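Local coordinates for protein glyoxylate reductase (Paecilomyces sp. J18, PDB 3WNV) that probably reduces glyoxylate to glycolate with a nicotinamide cofactor, as a fungal member of the D-isomer specific 2-hydroxyacid dehydrogenases, at residues A17-E20 / A21-S24; T107-A110 / V111-A114; A252-R255 / A256-G260. All blocks are in the same frame, centred on the assembly; numbering follows the deposited sequence.

The three interactions follow one another along the chain, each a local contact at or near a helix end. Interaction 1 closes helix 16-21 before strand 27-31, on the five-stranded parallel sheet of the first domain. Interaction 2 lies in the loop from strand 103-105, an outer strand of that sheet, to helix 112-127. Interaction 3 ends helix 250-259, which packs against strand 262-267 of the seven-stranded parallel sheet. Centres of interactions 1 and 2 are about 24 Å apart, those of 2 and 3 about 31 Å. Interactions 1 and 3 lie on opposite sides of the chain's centre, their centres about 51 Å apart. Interaction 2, its centre about 10 Å from that of the chain, is at the passage between the domains.

Interaction 1: residues A17-E20 / A21-S24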
loop_
_atom_site.group_PDB
_atom_site.type_symbol
_atom_site.label_atom_id
_atom_site.label_comp_id
_atom_site.label_asym_id
_atom_site.label_seq_id
_atom_site.Cartn_x
_atom_site.Cartn_y
_atom_site.Cartn_z
ATOM N N ALA A 17 -15.082 15.372 12.760
ATOM C CA ALA A 17 -16.409 15.988 12.611
ATOM C C ALA A 17 -17.381 15.110 11.845
ATOM O O ALA A 17 -18.552 15.004 12.215
ATOM C CB ALA A 17 -16.291 17.317 11.929
ATOM N N GLU A 18 -16.877 14.477 10.793
ATOM C CA GLU A 18 -17.684 13.616 9.926
ATOM C C GLU A 18 -18.064 12.337 10.660
ATOM O O GLU A 18 -19.155 11.806 10.451
ATOM C CB GLU A 18 -16.935 13.313 8.620
ATOM C CG GLU A 18 -16.905 14.509 7.616
ATOM C CD GLU A 18 -15.896 15.613 7.944
ATOM O OE1 GLU A 18 -15.066 15.457 8.874
ATOM O OE2 GLU A 18 -15.913 16.659 7.243
ATOM N N TRP A 19 -17.159 11.819 11.503
ATOM C CA TRP A 19 -17.485 10.670 12.345
ATOM C C TRP A 19 -18.577 11.062 13.340
ATOM O O TRP A 19 -19.606 10.402 13.403
ATOM C CB TRP A 19 -16.229 10.132 13.074
ATOM C CG TRP A 19 -16.528 9.170 14.222
ATOM C CD1 TRP A 19 -16.478 9.460 15.556
ATOM C CD2 TRP A 19 -16.895 7.783 14.138
ATOM N NE1 TRP A 19 -16.796 8.366 16.293
ATOM C CE2 TRP A 19 -17.061 7.316 15.454
ATOM C CE3 TRP A 19 -17.118 6.903 13.072
ATOM C CZ2 TRP A 19 -17.422 5.987 15.754
ATOM C CZ3 TRP A 19 -17.483 5.591 13.357
ATOM C CH2 TRP A 19 -17.632 5.142 14.692
ATOM N N GLU A 20 -18.381 12.150 14.087
ATOM C CA GLU A 20 -19.375 12.553 15.087
ATOM C C GLU A 20 -20.739 12.787 14.459
ATOM O O GLU A 20 -21.771 12.519 15.073
ATOM C CB GLU A 20 -18.926 13.812 15.812
ATOM C CG GLU A 20 -17.585 13.649 16.514
ATOM C CD GLU A 20 -17.648 12.814 17.787
ATOM O OE1 GLU A 20 -18.733 12.290 18.154
ATOM O OE2 GLU A 20 -16.583 12.702 18.438
ATOM N N ALA A 21 -20.742 13.282 13.229
ATOM C CA ALA A 21 -21.998 13.527 12.528
ATOM C C ALA A 21 -22.864 12.268 12.357
ATOM O O ALA A 21 -24.078 12.359 12.277
ATOM C CB ALA A 21 -21.718 14.174 11.196
ATOM N N LEU A 22 -22.250 11.092 12.303
ATOM C CA LEU A 22 -23.018 9.842 12.160
ATOM C C LEU A 22 -23.859 9.500 13.369
ATOM O O LEU A 22 -24.651 8.557 13.329
ATOM C CB LEU A 22 -22.085 8.652 11.863
ATOM C CG LEU A 22 -21.251 8.751 10.585
ATOM C CD1 LEU A 22 -20.166 7.666 10.597
ATOM C CD2 LEU A 22 -22.125 8.605 9.340
ATOM N N SER A 23 -23.704 10.257 14.448
ATOM C CA SER A 23 -24.487 9.986 15.657
ATOM C C SER A 23 -25.967 10.241 15.466
ATOM O O SER A 23 -26.787 9.774 16.255
ATOM C CB SER A 23 -23.947 10.775 16.839
ATOM O OG SER A 23 -24.346 12.122 16.768
ATOM N N SER A 24 -26.326 10.975 14.416
ATOM C CA SER A 24 -27.740 11.145 14.103
ATOM C C SER A 24 -28.358 9.844 13.585
ATOM O O SER A 24 -29.569 9.680 13.622
ATOM C CB SER A 24 -27.934 12.258 13.075
ATOM O OG SER A 24 -27.496 11.823 11.803
HETATM O O HOH W 1 -21.804 13.059 17.833
#
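Trp19 swings CG away from its backbone N (chi1 166°), and Leu22 sets CG beside its own N (chi1 -60°). These torsions bring Trp19 CE3 to 4.0 Å from Leu22 CD1, the two side chains crossing at about a right angle. The methyl comes to the indole obliquely. The backbone tightens here from helix to 3-10 turns. Ala21 N still bonds to Ala17 O, four residues back. Leu22 N instead bonds to Trp19 O at 2.9 Å, and Ser23 N to Glu20 O at 3.0 Å.

A water joins the outer side. It donates to Glu20 O at 2.8 Å and to Glu20 OE1 at 3.2 Å, and accepts from Ser23 OG. Glu20 OE2 forms a salt bridge with Arg16. Trp19 and Leu22 both lean on Leu28 of strand 27-31, and Trp19 also on Leu308 of helix 297-317. With an alanine at Leu22, a gap beside the indole is likely to open and Leu28 to lose part of its cover. The helix end is thus two-sided: apolar groups face the sheet, while water and charge hold the outer face.

Interaction 2: residues T107-A110 / V111-A114; sequences TPIA and VNNA
Asn112 lays its amide against the backbone of Ile109, with ND2 3.7 Å from Ile109 CA. CG stands beside the backbone N of Asn112 (chi1 -70°), which turns the amide back toward the preceding loop. The polar link is made through water. One water accepts from Ile109 N at 2.9 Å and donates to Asn112 OD1 at 2.5 Å, so short that the exact position of this water is doubtful. The second direct touch is apolar against polar: Val111 CG1 lies 3.7 Å from Thr107 O. No hydrogen bond joins the two segments directly. Thr107 O and Val111 N are buried by the contact and have no partner in the model.

A second water links Ala110 and Ala114. It donates to Ala110 O at 2.7 Å and accepts from Ala114 N at 3.0 Å. It therefore stands in for the direct bond between residues four apart.

The next shell packs around these groups. Thr107 has backbone bonding with Gly86 and packs on Leu306 and Val307 of helix 297-317. Val111 is wedged against Met303 of the same helix and against Ile165 of helix 164-175. Asn112 touches Ile165 and Glu168, near, without touching, what is probably the GxGxxG nucleotide-binding loop. A sulfate ion lies about 4 Å from the Val111 side chain; it probably came from the crystallisation liquor, but such ions often mark pockets. The loop leads from an edge strand of one parallel sheet into helix 112-127, an interdomain crossing as in two-domain D-2-hydroxyacid dehydrogenases.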
loop_
_atom_site.group_PDB
_atom_site.type_symbol
_atom_site.label_atom_id
_atom_site.label_comp_id
_atom_site.label_asym_id
_atom_site.label_seq_id
_atom_site.Cartn_x
_atom_site.Cartn_y
_atom_site.Cartn_z
ATOM N N THR A 107 -10.115 1.947 0.347
ATOM C CA THR A 107 -9.969 3.301 -0.213
ATOM C C THR A 107 -9.057 3.311 -1.443
ATOM O O THR A 107 -7.905 3.741 -1.329
ATOM C CB THR A 107 -9.406 4.283 0.799
ATOM O OG1 THR A 107 -8.096 3.863 1.235
ATOM C CG2 THR A 107 -10.337 4.390 2.012
ATOM N N PRO A 108 -9.649 2.982 -2.613
ATOM C CA PRO A 108 -9.013 2.969 -3.953
ATOM C C PRO A 108 -9.237 4.248 -4.790
ATOM O O PRO A 108 -10.300 4.741 -4.839
ATOM C CB PRO A 108 -9.789 1.864 -4.657
ATOM C CG PRO A 108 -11.174 2.071 -4.129
ATOM C CD PRO A 108 -10.930 2.256 -2.640
ATOM N N ILE A 109 -8.185 4.833 -5.342
ATOM C CA ILE A 109 -8.305 6.143 -5.975
ATOM C C ILE A 109 -8.218 7.397 -5.112
ATOM O O ILE A 109 -8.239 8.445 -5.660
ATOM C CB ILE A 109 -9.623 6.402 -6.694
ATOM C CG1 ILE A 109 -10.134 5.196 -7.464
ATOM C CG2 ILE A 109 -9.444 7.595 -7.619
ATOM C CD1 ILE A 109 -11.309 5.574 -8.376
ATOM N N ALA A 110 -7.972 7.291 -3.834
ATOM C CA ALA A 110 -7.560 8.340 -2.967
ATOM C C ALA A 110 -6.048 8.286 -2.748
ATOM O O ALA A 110 -5.457 9.281 -2.542
ATOM C CB ALA A 110 -8.288 8.288 -1.696
ATOM N N VAL A 111 -5.475 7.091 -2.783
ATOM C CA VAL A 111 -4.037 6.951 -2.520
ATOM C C VAL A 111 -3.176 7.226 -3.749
ATOM O O VAL A 111 -1.949 7.333 -3.625
ATOM C CB VAL A 111 -3.684 5.530 -2.002
ATOM C CG1 VAL A 111 -4.494 5.164 -0.767
ATOM C CG2 VAL A 111 -3.912 4.512 -3.100
ATOM N N ASN A 112 -3.784 7.363 -4.932
ATOM C CA ASN A 112 -3.007 7.262 -6.171
ATOM C C ASN A 112 -1.965 8.372 -6.357
ATOM O O ASN A 112 -0.807 8.085 -6.699
ATOM C CB ASN A 112 -3.930 7.274 -7.409
ATOM C CG ASN A 112 -4.756 6.005 -7.555
ATOM O OD1 ASN A 112 -4.632 5.074 -6.756
ATOM N ND2 ASN A 112 -5.628 5.968 -8.591
ATOM N N ASN A 113 -2.370 9.620 -6.166
ATOM C CA ASN A 113 -1.447 10.721 -6.418
ATOM C C ASN A 113 -0.285 10.689 -5.448
ATOM O O ASN A 113 0.868 10.724 -5.883
ATOM C CB ASN A 113 -2.137 12.072 -6.323
ATOM C CG ASN A 113 -2.925 12.405 -7.586
ATOM O OD1 ASN A 113 -2.500 12.074 -8.691
ATOM N ND2 ASN A 113 -4.072 13.061 -7.420
ATOM N N ALA A 114 -0.574 10.605 -4.147
ATOM C CA ALA A 114 0.512 10.684 -3.159
ATOM C C ALA A 114 1.530 9.566 -3.318
ATOM O O ALA A 114 2.752 9.808 -3.248
ATOM C CB ALA A 114 -0.063 10.656 -1.752
HETATM O O HOH W 2 -6.160 3.092 -6.378
HETATM O O HOH W 3 -3.410 10.928 -3.288
#

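Interaction 3: residues A252-R255 / A256-G260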
loop_
_atom_site.group_PDB
_atom_site.type_symbol
_atom_site.label_atom_id
_atom_site.label_comp_id
_atom_site.label_asym_id
_atom_site.label_seq_id
_atom_site.Cartn_x
_atom_site.Cartn_y
_atom_site.Cartn_z
ATOM N N ALA A 252 17.121 -11.738 -0.797
ATOM C CA ALA A 252 17.630 -11.907 -2.160
ATOM C C ALA A 252 17.945 -10.579 -2.848
ATOM O O ALA A 252 18.903 -10.464 -3.633
ATOM C CB ALA A 252 16.631 -12.705 -3.006
ATOM N N LEU A 253 17.137 -9.577 -2.565
ATOM C CA LEU A 253 17.362 -8.236 -3.079
ATOM C C LEU A 253 18.705 -7.719 -2.548
ATOM O O LEU A 253 19.512 -7.140 -3.308
ATOM C CB LEU A 253 16.196 -7.332 -2.651
ATOM C CG LEU A 253 16.446 -5.847 -2.965
ATOM C CD1 LEU A 253 16.381 -5.623 -4.432
ATOM C CD2 LEU A 253 15.391 -4.998 -2.219
ATOM N N VAL A 254 18.968 -7.946 -1.259
ATOM C CA VAL A 254 20.258 -7.516 -0.682
ATOM C C VAL A 254 21.443 -8.204 -1.385
ATOM O O VAL A 254 22.428 -7.548 -1.769
ATOM C CB VAL A 254 20.306 -7.742 0.845
ATOM C CG1 VAL A 254 21.778 -7.610 1.363
ATOM C CG2 VAL A 254 19.386 -6.722 1.565
ATOM N N ARG A 255 21.363 -9.520 -1.583
ATOM C CA ARG A 255 22.437 -10.193 -2.313
ATOM C C ARG A 255 22.646 -9.655 -3.737
ATOM O O ARG A 255 23.765 -9.634 -4.246
ATOM C CB ARG A 255 22.188 -11.711 -2.366
ATOM C CG ARG A 255 22.050 -12.343 -0.984
ATOM C CD ARG A 255 22.117 -13.866 -1.050
ATOM N NE ARG A 255 20.938 -14.452 -1.694
ATOM C CZ ARG A 255 19.799 -14.768 -1.065
ATOM N NH1 ARG A 255 19.655 -14.542 0.234
ATOM N NH2 ARG A 255 18.793 -15.319 -1.737
ATOM N N ALA A 256 21.558 -9.250 -4.389
ATOM C CA ALA A 256 21.613 -8.738 -5.740
ATOM C C ALA A 256 22.189 -7.322 -5.802
ATOM O O ALA A 256 22.844 -6.925 -6.772
ATOM C CB ALA A 256 20.188 -8.821 -6.392
ATOM N N LEU A 257 21.951 -6.554 -4.751
ATOM C CA LEU A 257 22.603 -5.251 -4.605
ATOM C C LEU A 257 24.089 -5.463 -4.375
ATOM O O LEU A 257 24.943 -4.758 -4.951
ATOM C CB LEU A 257 21.982 -4.514 -3.413
ATOM C CG LEU A 257 20.690 -3.788 -3.757
ATOM C CD1 LEU A 257 19.904 -3.469 -2.510
ATOM C CD2 LEU A 257 20.982 -2.466 -4.526
ATOM N N GLU A 258 24.395 -6.456 -3.546
ATOM C CA GLU A 258 25.785 -6.762 -3.191
ATOM C C GLU A 258 26.620 -7.235 -4.381
ATOM O O GLU A 258 27.802 -6.914 -4.476
ATOM C CB GLU A 258 25.843 -7.808 -2.076
ATOM C CG GLU A 258 25.419 -7.303 -0.695
ATOM C CD GLU A 258 25.341 -8.426 0.346
ATOM O OE1 GLU A 258 25.300 -9.628 -0.034
ATOM O OE2 GLU A 258 25.313 -8.097 1.554
ATOM N N SER A 259 26.026 -8.001 -5.290
ATOM C CA SER A 259 26.766 -8.504 -6.445
ATOM C C SER A 259 26.905 -7.418 -7.524
ATOM O O SER A 259 27.723 -7.544 -8.445
ATOM C CB SER A 259 26.070 -9.721 -7.034
ATOM O OG SER A 259 24.927 -9.290 -7.766
ATOM N N GLY A 260 26.118 -6.351 -7.413
ATOM C CA GLY A 260 26.118 -5.296 -8.415
ATOM C C GLY A 260 25.082 -5.548 -9.492
ATOM O O GLY A 260 24.967 -4.773 -10.430
#
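Glu258 reaches back over Val254, one turn earlier in helix 250-259. This helix is the crossover of a beta-alpha-beta unit, between strands 237-241 and 262-267 of the Rossmann-type domain. Glu258 CB packs on Val254 O at 3.4 Å. CG comes nearer to the same oxygen, at 3.2 Å. CD then lies beside Val254 CG1, and OE2 touches that methyl at 3.6 Å. OE1 lies 3.7 Å from Arg255 CA. The chain is extended beyond CG (chi2 173°), which carries the carboxylate along the helix surface. Arg255 does not pair with it: its NE is 6.7 Å from Glu258 OE1. The Arg255 chain bends instead at chi3 and lays one guanidinium face, toward its rim, over Ala252 CA, and NH2 forms a salt bridge with Glu227 OE2 at the start of helix 227-232.

The opposite charges of Arg255 and Glu258 may still attract weakly. On the inner side Leu253 CG and Leu257 CD1 meet at 4.2 Å. These leucines cover strand 262-267, Leu253 on Val265 and Leu257 on Val262. Ala256 also rests on Val262 and on Leu230. Four backbone bonds of the usual helical spacing run beneath the side chains, from Ala256, Leu257, Glu258 and Ser259 to the residues four before them.

The helix ends in a Schellman motif at Gly260, whose phi is positive (91°). A CB there would jam against the carbonyl O of Ser259. Gly260 N bonds to Leu257 O at 3.2 Å and weakly to Ala256 O.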